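PDB 4LRL: HD domain protein, which hydrolyses deoxyribonucleoside triphosphates, probably dGTP among them, as an HD-domain phosphohydrolase whose activity is allosterically switched up or down by bound nucleotides. Local coordinates for residues C[384-392]-C[436-445]; C[72-80]-C[265-276]. One frame throughout, in Å; residues are numbered along the deposited sequence.

Contact 1: C[384-392]-C[436-445]; sequences YYTAINSSY and SQGDERFYFP
A387 and Y443 form a hydrogen-bonded pair in a small three-stranded antiparallel sheet, with outer strand 387-389 beside the central strand 441-444. Y443 N gives to A387 O at 2.8 Å, and A387 N returns a longer bond to Y443 O. N389 and R441 repeat the pattern, with R441 N to N389 O at 2.9 Å. I388 and F442 sit between them as the non-hydrogen-bonded pair. On the other edge of strand 441-444, the F442 backbone is hydrogen-bonded to A356 of strand 354-357.

Side-chain contacts divide between the two faces. On one, A387 CB meets Y443 CB, and N389 OD1, which also takes a weak hydrogen bond from R273 NH1, reaches the edge of the Y443 ring at CE1, with amide and ring planes 59° apart; helix 270-291 packs on this face, and P270 O takes the Y443 hydroxyl. On the other, F442 has CG anti to its backbone N (chi1 174°), which turns the ring toward the start of the neighbouring strand: CE1 lies 3.7 Å from T386 CB, just ahead of it, and I388 CG1 comes up at the ring edge. Helix 361-377 covers that side. Ahead of strand 387-389, Y385 CB rests on P445 CG.

Past the ladder, D439 N donates to S391 OG at 3.2 Å, while OD2 receives a weak bond from S391 N; OD1 makes a salt bridge to R273 and a long one to R441 NE. Y392, of the dATP site (no dATP bound in this chain), lays its ring over G438, whose CA is 3.8 Å from the centroid and 18° off the normal.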
loop_
_atom_site.group_PDB
_atom_site.type_symbol
_atom_site.label_atom_id
_atom_site.label_comp_id
_atom_site.label_asym_id
_atom_site.label_seq_id
_atom_site.Cartn_x
_atom_site.Cartn_y
_atom_site.Cartn_z
ATOM N N TYR C 384 -10.907 19.218 38.353
ATOM C CA TYR C 384 -9.921 18.246 37.874
ATOM C C TYR C 384 -10.552 17.119 37.085
ATOM O O TYR C 384 -9.874 16.439 36.308
ATOM C CB TYR C 384 -9.097 17.674 39.036
ATOM C CG TYR C 384 -8.426 18.747 39.868
ATOM C CD1 TYR C 384 -9.055 19.270 40.994
ATOM C CD2 TYR C 384 -7.178 19.264 39.506
ATOM C CE1 TYR C 384 -8.460 20.265 41.750
ATOM C CE2 TYR C 384 -6.570 20.269 40.260
ATOM C CZ TYR C 384 -7.223 20.757 41.379
ATOM O OH TYR C 384 -6.640 21.732 42.148
ATOM N N TYR C 385 -11.850 16.927 37.264
ATOM C CA TYR C 385 -12.518 15.806 36.621
ATOM C C TYR C 385 -13.454 16.185 35.479
ATOM O O TYR C 385 -14.099 15.311 34.905
ATOM C CB TYR C 385 -13.191 14.910 37.666
ATOM C CG TYR C 385 -12.158 14.147 38.449
ATOM C CD1 TYR C 385 -11.744 14.590 39.709
ATOM C CD2 TYR C 385 -11.543 13.012 37.903
ATOM C CE1 TYR C 385 -10.774 13.900 40.423
ATOM C CE2 TYR C 385 -10.564 12.315 38.607
ATOM C CZ TYR C 385 -10.187 12.767 39.868
ATOM O OH TYR C 385 -9.217 12.096 40.568
ATOM N N THR C 386 -13.514 17.480 35.155
ATOM C CA THR C 386 -14.277 17.965 34.009
ATOM C C THR C 386 -13.470 19.003 33.250
ATOM O O THR C 386 -12.532 19.586 33.779
ATOM C CB THR C 386 -15.648 18.618 34.400
ATOM O OG1 THR C 386 -15.442 19.904 35.010
ATOM C CG2 THR C 386 -16.462 17.729 35.320
ATOM N N ALA C 387 -13.853 19.237 32.004
ATOM C CA ALA C 387 -13.264 20.300 31.210
ATOM C C ALA C 387 -14.194 20.699 30.083
ATOM O O ALA C 387 -15.140 19.982 29.754
ATOM C CB ALA C 387 -11.901 19.870 30.637
ATOM N N ILE C 388 -13.897 21.864 29.515
ATOM C CA ILE C 388 -14.476 22.333 28.283
ATOM C C ILE C 388 -13.288 22.619 27.371
ATOM O O ILE C 388 -12.389 23.369 27.744
ATOM C CB ILE C 388 -15.284 23.643 28.517
ATOM C CG1 ILE C 388 -16.550 23.357 29.325
ATOM C CG2 ILE C 388 -15.631 24.336 27.181
ATOM C CD1 ILE C 388 -17.202 24.597 29.894
ATOM N N ASN C 389 -13.252 22.000 26.196
ATOM C CA ASN C 389 -12.324 22.463 25.156
ATOM C C ASN C 389 -12.850 22.291 23.747
ATOM O O ASN C 389 -13.761 21.498 23.496
ATOM C CB ASN C 389 -10.903 21.881 25.310
ATOM C CG ASN C 389 -10.845 20.372 25.105
ATOM O OD1 ASN C 389 -11.522 19.815 24.242
ATOM N ND2 ASN C 389 -10.003 19.711 25.888
ATOM N N SER C 390 -12.285 23.064 22.831
ATOM C CA SER C 390 -12.646 22.946 21.444
ATOM C C SER C 390 -11.409 22.609 20.622
ATOM O O SER C 390 -10.273 22.818 21.063
ATOM C CB SER C 390 -13.314 24.232 20.969
ATOM O OG SER C 390 -12.404 25.093 20.325
ATOM N N SER C 391 -11.634 22.069 19.434
ATOM C CA SER C 391 -10.543 21.759 18.537
ATOM C C SER C 391 -9.836 23.032 18.055
ATOM O O SER C 391 -8.670 22.974 17.671
ATOM C CB SER C 391 -11.026 20.904 17.368
ATOM O OG SER C 391 -12.056 21.543 16.643
ATOM N N TYR C 392 -10.536 24.170 18.110
ATOM C CA TYR C 392 -9.956 25.477 17.762
ATOM C C TYR C 392 -8.722 25.780 18.601
ATOM O O TYR C 392 -7.822 26.491 18.157
ATOM C CB TYR C 392 -10.968 26.613 17.971
ATOM C CG TYR C 392 -11.974 26.817 16.854
ATOM C CD1 TYR C 392 -11.554 27.024 15.536
ATOM C CD2 TYR C 392 -13.348 26.848 17.125
ATOM C CE1 TYR C 392 -12.479 27.231 14.507
ATOM C CE2 TYR C 392 -14.284 27.059 16.100
ATOM C CZ TYR C 392 -13.839 27.247 14.794
ATOM O OH TYR C 392 -14.746 27.454 13.774
ATOM N N SER C 436 -14.673 24.548 7.258
ATOM C CA SER C 436 -13.750 24.769 8.368
ATOM C C SER C 436 -14.529 25.208 9.606
ATOM O O SER C 436 -15.201 26.245 9.598
ATOM C CB SER C 436 -12.699 25.824 7.997
ATOM O OG SER C 436 -13.215 27.145 8.117
ATOM N N GLN C 437 -14.462 24.390 10.652
ATOM C CA GLN C 437 -15.082 24.700 11.937
ATOM C C GLN C 437 -14.395 23.912 13.048
ATOM O O GLN C 437 -13.528 23.080 12.774
ATOM C CB GLN C 437 -16.595 24.433 11.911
ATOM C CG GLN C 437 -17.016 23.170 11.168
ATOM C CD GLN C 437 -18.394 23.299 10.538
ATOM O OE1 GLN C 437 -18.527 23.387 9.315
ATOM N NE2 GLN C 437 -19.429 23.324 11.375
ATOM N N GLY C 438 -14.774 24.187 14.294
ATOM C CA GLY C 438 -14.192 23.522 15.458
ATOM C C GLY C 438 -15.256 23.266 16.502
ATOM O O GLY C 438 -16.123 24.116 16.727
ATOM N N ASP C 439 -15.193 22.104 17.145
ATOM C CA ASP C 439 -16.271 21.666 18.028
ATOM C C ASP C 439 -16.278 22.362 19.400
ATOM O O ASP C 439 -15.620 23.383 19.597
ATOM C CB ASP C 439 -16.256 20.141 18.186
ATOM C CG ASP C 439 -14.993 19.623 18.862
ATOM O OD1 ASP C 439 -14.566 18.508 18.507
ATOM O OD2 ASP C 439 -14.424 20.303 19.741
ATOM N N GLU C 440 -17.061 21.812 20.320
ATOM C CA GLU C 440 -17.005 22.165 21.731
ATOM C C GLU C 440 -17.331 20.892 22.495
ATOM O O GLU C 440 -18.370 20.269 22.261
ATOM C CB GLU C 440 -18.032 23.252 22.105
ATOM C CG GLU C 440 -17.847 24.629 21.468
ATOM C CD GLU C 440 -16.645 25.392 22.000
ATOM O OE1 GLU C 440 -16.328 25.266 23.206
ATOM O OE2 GLU C 440 -16.022 26.130 21.203
ATOM N N ARG C 441 -16.446 20.506 23.402
ATOM C CA ARG C 441 -16.697 19.331 24.229
ATOM C C ARG C 441 -16.674 19.585 25.731
ATOM O O ARG C 441 -15.916 20.424 26.231
ATOM C CB ARG C 441 -15.739 18.201 23.868
ATOM C CG ARG C 441 -16.202 17.423 22.665
ATOM C CD ARG C 441 -15.185 16.385 22.196
ATOM N NE ARG C 441 -15.648 15.828 20.934
ATOM C CZ ARG C 441 -16.532 14.842 20.829
ATOM N NH1 ARG C 441 -17.040 14.270 21.916
ATOM N NH2 ARG C 441 -16.904 14.428 19.630
ATOM N N PHE C 442 -17.520 18.839 26.434
ATOM C CA PHE C 442 -17.527 18.802 27.883
ATOM C C PHE C 442 -17.036 17.429 28.345
ATOM O O PHE C 442 -17.564 16.388 27.936
ATOM C CB PHE C 442 -18.936 19.101 28.403
ATOM C CG PHE C 442 -19.082 18.939 29.882
ATOM C CD1 PHE C 442 -18.346 19.736 30.761
ATOM C CD2 PHE C 442 -19.960 17.995 30.400
ATOM C CE1 PHE C 442 -18.477 19.591 32.143
ATOM C CE2 PHE C 442 -20.116 17.843 31.788
ATOM C CZ PHE C 442 -19.370 18.643 32.664
ATOM N N TYR C 443 -16.011 17.425 29.185
ATOM C CA TYR C 443 -15.360 16.189 29.557
ATOM C C TYR C 443 -15.756 15.814 30.966
ATOM O O TYR C 443 -15.898 16.677 31.815
ATOM C CB TYR C 443 -13.837 16.320 29.419
ATOM C CG TYR C 443 -13.352 16.143 27.999
ATOM C CD1 TYR C 443 -13.233 17.231 27.131
ATOM C CD2 TYR C 443 -13.027 14.880 27.520
ATOM C CE1 TYR C 443 -12.784 17.054 25.802
ATOM C CE2 TYR C 443 -12.593 14.690 26.208
ATOM C CZ TYR C 443 -12.476 15.777 25.356
ATOM O OH TYR C 443 -12.042 15.554 24.067
ATOM N N PHE C 444 -15.928 14.518 31.210
ATOM C CA PHE C 444 -16.391 14.030 32.518
ATOM C C PHE C 444 -15.938 12.594 32.726
ATOM O O PHE C 444 -15.629 11.897 31.745
ATOM C CB PHE C 444 -17.919 14.118 32.622
ATOM C CG PHE C 444 -18.648 13.517 31.451
ATOM C CD1 PHE C 444 -18.960 12.153 31.425
ATOM C CD2 PHE C 444 -19.027 14.313 30.370
ATOM C CE1 PHE C 444 -19.644 11.591 30.337
ATOM C CE2 PHE C 444 -19.706 13.763 29.277
ATOM C CZ PHE C 444 -20.015 12.398 29.262
ATOM N N PRO C 445 -15.891 12.140 33.998
ATOM C CA PRO C 445 -15.496 10.749 34.225
ATOM C C PRO C 445 -16.485 9.799 33.582
ATOM O O PRO C 445 -17.694 10.010 33.671
ATOM C CB PRO C 445 -15.521 10.613 35.752
ATOM C CG PRO C 445 -15.361 12.018 36.249
ATOM C CD PRO C 445 -16.135 12.842 35.272
#

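Contact 2: C[72-80]-C[265-276]; sequences QLGTSSFTF and QVYFHPVSRGME. With TTP (thymidine-5'-triphosphate), chain S; DGT (2'-deoxyguanosine-5'-triphosphate), chain R.
The F80 ring is sandwiched between nucleotide and protein: TTP C2' lies over one face, V266 CG2 over the opposite one, and Q265 O approaches the edge, 3.3 Å from CZ. On the H269 ring, T79 CG2 stands over the centre, 3.4 Å from the centroid. NE2 at its edge donates to TTP O2A at 2.8 Å, while ND1 accepts from V271 N, so this N-cap residue of helix 270-291 ties the helix start to the phosphate. M275 CE sits over the centre of the F78 ring, 3.6 Å from its centroid (CH-pi), with SD farther off in a Met-aromatic contact; bends at chi2 and chi3 bring the methyl there.

F78, T79, F80, Q265, H269 and V271 line the two nucleotide pockets, consistent with an allosteric site, which neighbouring subunits complete; R41 of the third subunit also holds TTP. T79 O takes O3' of TTP, and V271 CG2 touches the dGTP triphosphate.

Polar links join the loop to both helices. T79 OG1 and S272 OG share a 2.7 Å hydrogen bond. A water bridges S272 OG, S76 OG and V266 O. T75 OG1 donates to S272 O from above its carbonyl plane, on the face opposite E276 N.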
loop_
_atom_site.group_PDB
_atom_site.type_symbol
_atom_site.label_atom_id
_atom_site.label_comp_id
_atom_site.label_asym_id
_atom_site.label_seq_id
_atom_site.Cartn_x
_atom_site.Cartn_y
_atom_site.Cartn_z
ATOM N N GLN C 72 5.922 12.774 18.834
ATOM C CA GLN C 72 5.420 13.786 17.915
ATOM C C GLN C 72 3.946 14.115 18.175
ATOM O O GLN C 72 3.540 15.274 18.095
ATOM C CB GLN C 72 5.636 13.332 16.456
ATOM C CG GLN C 72 4.927 14.171 15.386
ATOM C CD GLN C 72 5.648 15.483 15.080
ATOM O OE1 GLN C 72 6.799 15.678 15.466
ATOM N NE2 GLN C 72 4.972 16.383 14.380
ATOM N N LEU C 73 3.143 13.106 18.495
ATOM C CA LEU C 73 1.698 13.339 18.565
ATOM C C LEU C 73 1.121 13.362 19.974
ATOM O O LEU C 73 -0.110 13.451 20.167
ATOM C CB LEU C 73 0.944 12.369 17.666
ATOM C CG LEU C 73 0.891 12.741 16.188
ATOM C CD1 LEU C 73 0.034 11.710 15.470
ATOM C CD2 LEU C 73 0.358 14.162 15.982
ATOM N N GLY C 74 2.022 13.318 20.947
ATOM C CA GLY C 74 1.657 13.439 22.353
ATOM C C GLY C 74 0.749 12.315 22.791
ATOM O O GLY C 74 1.194 11.182 22.984
ATOM N N THR C 75 -0.529 12.636 22.907
ATOM C CA THR C 75 -1.513 11.739 23.471
ATOM C C THR C 75 -2.196 10.893 22.418
ATOM O O THR C 75 -2.937 9.973 22.757
ATOM C CB THR C 75 -2.597 12.521 24.235
ATOM O OG1 THR C 75 -3.123 13.546 23.388
ATOM C CG2 THR C 75 -2.021 13.148 25.521
ATOM N N SER C 76 -1.953 11.192 21.149
ATOM C CA SER C 76 -2.558 10.434 20.061
ATOM C C SER C 76 -2.292 8.929 20.106
ATOM O O SER C 76 -3.117 8.149 19.645
ATOM C CB SER C 76 -2.138 10.984 18.709
ATOM O OG SER C 76 -3.044 11.998 18.305
ATOM N N SER C 77 -1.159 8.528 20.668
ATOM C CA SER C 77 -0.812 7.115 20.741
ATOM C C SER C 77 -1.812 6.317 21.589
ATOM O O SER C 77 -1.885 5.097 21.491
ATOM C CB SER C 77 0.616 6.938 21.258
ATOM O OG SER C 77 0.709 7.241 22.645
ATOM N N PHE C 78 -2.593 7.007 22.411
ATOM C CA PHE C 78 -3.600 6.320 23.221
ATOM C C PHE C 78 -4.811 5.870 22.387
ATOM O O PHE C 78 -5.492 4.886 22.729
ATOM C CB PHE C 78 -4.033 7.198 24.389
ATOM C CG PHE C 78 -2.975 7.367 25.444
ATOM C CD1 PHE C 78 -2.364 8.596 25.638
ATOM C CD2 PHE C 78 -2.595 6.290 26.253
ATOM C CE1 PHE C 78 -1.374 8.773 26.625
ATOM C CE2 PHE C 78 -1.606 6.449 27.243
ATOM C CZ PHE C 78 -1.000 7.703 27.430
ATOM N N THR C 79 -5.055 6.578 21.284
ATOM C CA THR C 79 -6.162 6.252 20.388
ATOM C C THR C 79 -5.680 5.515 19.134
ATOM O O THR C 79 -6.383 4.635 18.634
ATOM C CB THR C 79 -6.960 7.511 19.994
ATOM O OG1 THR C 79 -7.429 8.164 21.177
ATOM C CG2 THR C 79 -8.158 7.146 19.131
ATOM N N PHE C 80 -4.494 5.886 18.644
ATOM C CA PHE C 80 -3.826 5.234 17.520
ATOM C C PHE C 80 -2.478 4.729 18.024
ATOM O O PHE C 80 -1.501 5.497 18.065
ATOM C CB PHE C 80 -3.606 6.236 16.374
ATOM C CG PHE C 80 -4.884 6.838 15.830
ATOM C CD1 PHE C 80 -5.543 6.249 14.756
ATOM C CD2 PHE C 80 -5.425 7.997 16.400
ATOM C CE1 PHE C 80 -6.718 6.807 14.246
ATOM C CE2 PHE C 80 -6.609 8.561 15.908
ATOM C CZ PHE C 80 -7.262 7.973 14.833
ATOM N N GLN C 265 -10.126 13.114 11.807
ATOM C CA GLN C 265 -10.051 11.702 12.172
ATOM C C GLN C 265 -9.007 11.429 13.240
ATOM O O GLN C 265 -9.174 10.514 14.051
ATOM C CB GLN C 265 -9.761 10.837 10.947
ATOM C CG GLN C 265 -10.963 10.658 10.036
ATOM C CD GLN C 265 -10.589 10.276 8.602
ATOM O OE1 GLN C 265 -9.513 9.724 8.344
ATOM N NE2 GLN C 265 -11.492 10.570 7.659
ATOM N N VAL C 266 -7.933 12.211 13.237
ATOM C CA VAL C 266 -6.816 11.939 14.135
ATOM C C VAL C 266 -6.602 13.043 15.177
ATOM O O VAL C 266 -6.868 12.830 16.360
ATOM C CB VAL C 266 -5.512 11.636 13.350
ATOM C CG1 VAL C 266 -4.310 11.455 14.299
ATOM C CG2 VAL C 266 -5.716 10.412 12.475
ATOM N N TYR C 267 -6.155 14.216 14.735
ATOM C CA TYR C 267 -5.763 15.278 15.654
ATOM C C TYR C 267 -6.890 15.712 16.590
ATOM O O TYR C 267 -6.626 16.051 17.741
ATOM C CB TYR C 267 -5.165 16.495 14.908
ATOM C CG TYR C 267 -4.023 16.156 13.946
ATOM C CD1 TYR C 267 -3.886 16.828 12.735
ATOM C CD2 TYR C 267 -3.096 15.154 14.242
ATOM C CE1 TYR C 267 -2.856 16.525 11.851
ATOM C CE2 TYR C 267 -2.068 14.839 13.355
ATOM C CZ TYR C 267 -1.958 15.533 12.162
ATOM O OH TYR C 267 -0.944 15.228 11.278
ATOM N N PHE C 268 -8.129 15.685 16.105
ATOM C CA PHE C 268 -9.267 16.164 16.888
ATOM C C PHE C 268 -9.971 15.054 17.668
ATOM O O PHE C 268 -11.014 15.303 18.273
ATOM C CB PHE C 268 -10.296 16.881 16.003
ATOM C CG PHE C 268 -9.788 18.151 15.351
ATOM C CD1 PHE C 268 -8.567 18.720 15.716
ATOM C CD2 PHE C 268 -10.561 18.796 14.383
ATOM C CE1 PHE C 268 -8.119 19.900 15.124
ATOM C CE2 PHE C 268 -10.125 19.978 13.784
ATOM C CZ PHE C 268 -8.896 20.526 14.155
ATOM N N HIS C 269 -9.407 13.840 17.659
ATOM C CA HIS C 269 -10.065 12.686 18.274
ATOM C C HIS C 269 -10.365 12.904 19.752
ATOM O O HIS C 269 -9.464 13.247 20.525
ATOM C CB HIS C 269 -9.258 11.400 18.101
ATOM C CG HIS C 269 -10.092 10.164 18.233
ATOM N ND1 HIS C 269 -10.570 9.714 19.446
ATOM C CD2 HIS C 269 -10.571 9.308 17.299
ATOM C CE1 HIS C 269 -11.301 8.629 19.254
ATOM N NE2 HIS C 269 -11.313 8.358 17.959
ATOM N N PRO C 270 -11.636 12.704 20.146
ATOM C CA PRO C 270 -12.085 12.919 21.539
ATOM C C PRO C 270 -11.347 12.090 22.594
ATOM O O PRO C 270 -11.085 12.583 23.685
ATOM C CB PRO C 270 -13.565 12.528 21.503
ATOM C CG PRO C 270 -13.968 12.654 20.045
ATOM C CD PRO C 270 -12.748 12.347 19.242
ATOM N N VAL C 271 -11.025 10.836 22.293
ATOM C CA VAL C 271 -10.391 9.994 23.300
ATOM C C VAL C 271 -8.975 10.514 23.575
ATOM O O VAL C 271 -8.569 10.633 24.726
ATOM C CB VAL C 271 -10.418 8.513 22.903
ATOM C CG1 VAL C 271 -9.634 7.674 23.880
ATOM C CG2 VAL C 271 -11.858 8.021 22.820
ATOM N N SER C 272 -8.251 10.878 22.522
ATOM C CA SER C 272 -6.917 11.462 22.684
ATOM C C SER C 272 -6.978 12.748 23.487
ATOM O O SER C 272 -6.132 12.986 24.359
ATOM C CB SER C 272 -6.279 11.746 21.327
ATOM O OG SER C 272 -6.341 10.587 20.530
ATOM N N ARG C 273 -7.966 13.581 23.181
ATOM C CA ARG C 273 -8.164 14.810 23.918
ATOM C C ARG C 273 -8.589 14.565 25.377
ATOM O O ARG C 273 -8.270 15.367 26.261
ATOM C CB ARG C 273 -9.145 15.715 23.193
ATOM C CG ARG C 273 -8.579 16.317 21.907
ATOM C CD ARG C 273 -9.393 17.525 21.542
ATOM N NE ARG C 273 -10.542 17.171 20.725
ATOM C CZ ARG C 273 -11.676 17.863 20.667
ATOM N NH1 ARG C 273 -11.852 18.959 21.401
ATOM N NH2 ARG C 273 -12.649 17.436 19.873
ATOM N N GLY C 274 -9.287 13.457 25.619
ATOM C CA GLY C 274 -9.596 13.001 26.972
ATOM C C GLY C 274 -8.361 12.731 27.811
ATOM O O GLY C 274 -8.319 13.070 28.997
ATOM N N MET C 275 -7.343 12.127 27.202
ATOM C CA MET C 275 -6.098 11.841 27.913
ATOM C C MET C 275 -5.300 13.126 28.157
ATOM O O MET C 275 -4.639 13.282 29.191
ATOM C CB MET C 275 -5.267 10.812 27.144
ATOM C CG MET C 275 -5.866 9.408 27.158
ATOM S SD MET C 275 -5.912 8.709 28.824
ATOM C CE MET C 275 -4.173 8.381 29.113
ATOM N N GLU C 276 -5.371 14.043 27.199
ATOM C CA GLU C 276 -4.704 15.321 27.312
ATOM C C GLU C 276 -5.289 16.144 28.464
ATOM O O GLU C 276 -4.544 16.786 29.213
ATOM C CB GLU C 276 -4.799 16.075 25.988
ATOM C CG GLU C 276 -3.871 17.263 25.892
ATOM C CD GLU C 276 -4.435 18.523 26.550
ATOM O OE1 GLU C 276 -3.623 19.364 27.009
ATOM O OE2 GLU C 276 -5.681 18.680 26.603
HETATM P PA TTP S . -13.190 4.617 17.716
HETATM O O1A TTP S . -13.296 3.728 18.927
HETATM O O2A TTP S . -12.970 6.093 17.901
HETATM O O3A TTP S . -14.476 4.447 16.745
HETATM P PB TTP S . -15.254 3.079 16.320
HETATM O O1B TTP S . -14.238 2.040 15.905
HETATM O O2B TTP S . -16.280 3.458 15.274
HETATM O O3B TTP S . -16.016 2.525 17.655
HETATM P PG TTP S . -16.441 3.332 19.013
HETATM O O1G TTP S . -17.606 2.511 19.537
HETATM O O2G TTP S . -16.815 4.733 18.557
HETATM O O3G TTP S . -15.252 3.277 19.944
HETATM O "O5'" TTP S . -11.980 4.065 16.818
HETATM C "C5'" TTP S . -11.307 2.835 17.091
HETATM C "C4'" TTP S . -10.009 2.787 16.298
HETATM O "O4'" TTP S . -10.260 3.222 14.957
HETATM C "C3'" TTP S . -8.962 3.714 16.896
HETATM O "O3'" TTP S . -7.689 3.082 16.981
HETATM C "C2'" TTP S . -8.834 4.851 15.909
HETATM C "C1'" TTP S . -9.381 4.291 14.606
HETATM N N1 TTP S . -10.070 5.348 13.861
HETATM C C2 TTP S . -9.727 5.617 12.497
HETATM O O2 TTP S . -8.840 4.947 11.909
HETATM N N3 TTP S . -10.369 6.599 11.828
HETATM C C4 TTP S . -11.324 7.330 12.438
HETATM O O4 TTP S . -11.897 8.234 11.787
HETATM C C5 TTP S . -11.675 7.085 13.779
HETATM C C5M TTP S . -12.743 7.888 14.492
HETATM C C6 TTP S . -11.022 6.077 14.479
HETATM P PG DGT R . -16.055 2.424 24.837
HETATM O O1G DGT R . -16.542 2.272 23.407
HETATM O O2G DGT R . -17.165 2.749 25.827
HETATM O O3G DGT R . -15.101 1.330 25.291
HETATM O O3B DGT R . -15.132 3.751 24.899
HETATM P PB DGT R . -14.563 4.484 23.596
HETATM O O1B DGT R . -15.311 5.778 23.410
HETATM O O2B DGT R . -14.460 3.501 22.457
HETATM O O3A DGT R . -13.076 4.856 24.063
HETATM P PA DGT R . -11.852 3.830 24.218
HETATM O O1A DGT R . -11.108 4.253 25.453
HETATM O O2A DGT R . -12.240 2.395 24.069
HETATM O "O5'" DGT R . -10.907 4.228 22.972
HETATM C "C5'" DGT R . -11.386 4.394 21.642
HETATM C "C4'" DGT R . -10.471 3.669 20.658
HETATM O "O4'" DGT R . -9.074 3.835 20.951
HETATM C "C3'" DGT R . -10.683 2.164 20.731
HETATM O "O3'" DGT R . -11.890 1.745 20.067
HETATM C "C2'" DGT R . -9.392 1.615 20.137
HETATM C "C1'" DGT R . -8.360 2.708 20.422
HETATM N N9 DGT R . -7.316 2.257 21.376
HETATM C C8 DGT R . -5.987 2.331 21.160
HETATM N N7 DGT R . -5.274 1.850 22.215
HETATM C C5 DGT R . -6.169 1.457 23.139
HETATM C C6 DGT R . -6.119 0.838 24.493
HETATM O O6 DGT R . -5.052 0.565 25.076
HETATM N N1 DGT R . -7.264 0.586 25.114
HETATM C C2 DGT R . -8.457 0.842 24.567
HETATM N N2 DGT R . -9.550 0.535 25.294
HETATM N N3 DGT R . -8.599 1.410 23.338
HETATM C C4 DGT R . -7.507 1.727 22.584
HETATM O O HOH W 1 -5.874 11.111 18.069
#

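How the contacts relate
Contact 2 is the buried core of the pair, lining the nucleotide pockets; contact 1, with its centre about 13 Å away, is partly buried and includes exposed residues at Y392 and Q437. They share helix 270-291, whose first turns belong to contact 2 while its flank packs on the sheet of contact 1. R273 is the main joint, its guanidinium gripping F268 O of contact 2 as well as D439 and, weakly, N389 of contact 1. Their chemistry follows their place. Contact 1 relies on a regular backbone ladder, whereas in contact 2 hydroxyls, a water and methyl groups on aromatic faces bind an irregular loop to helix.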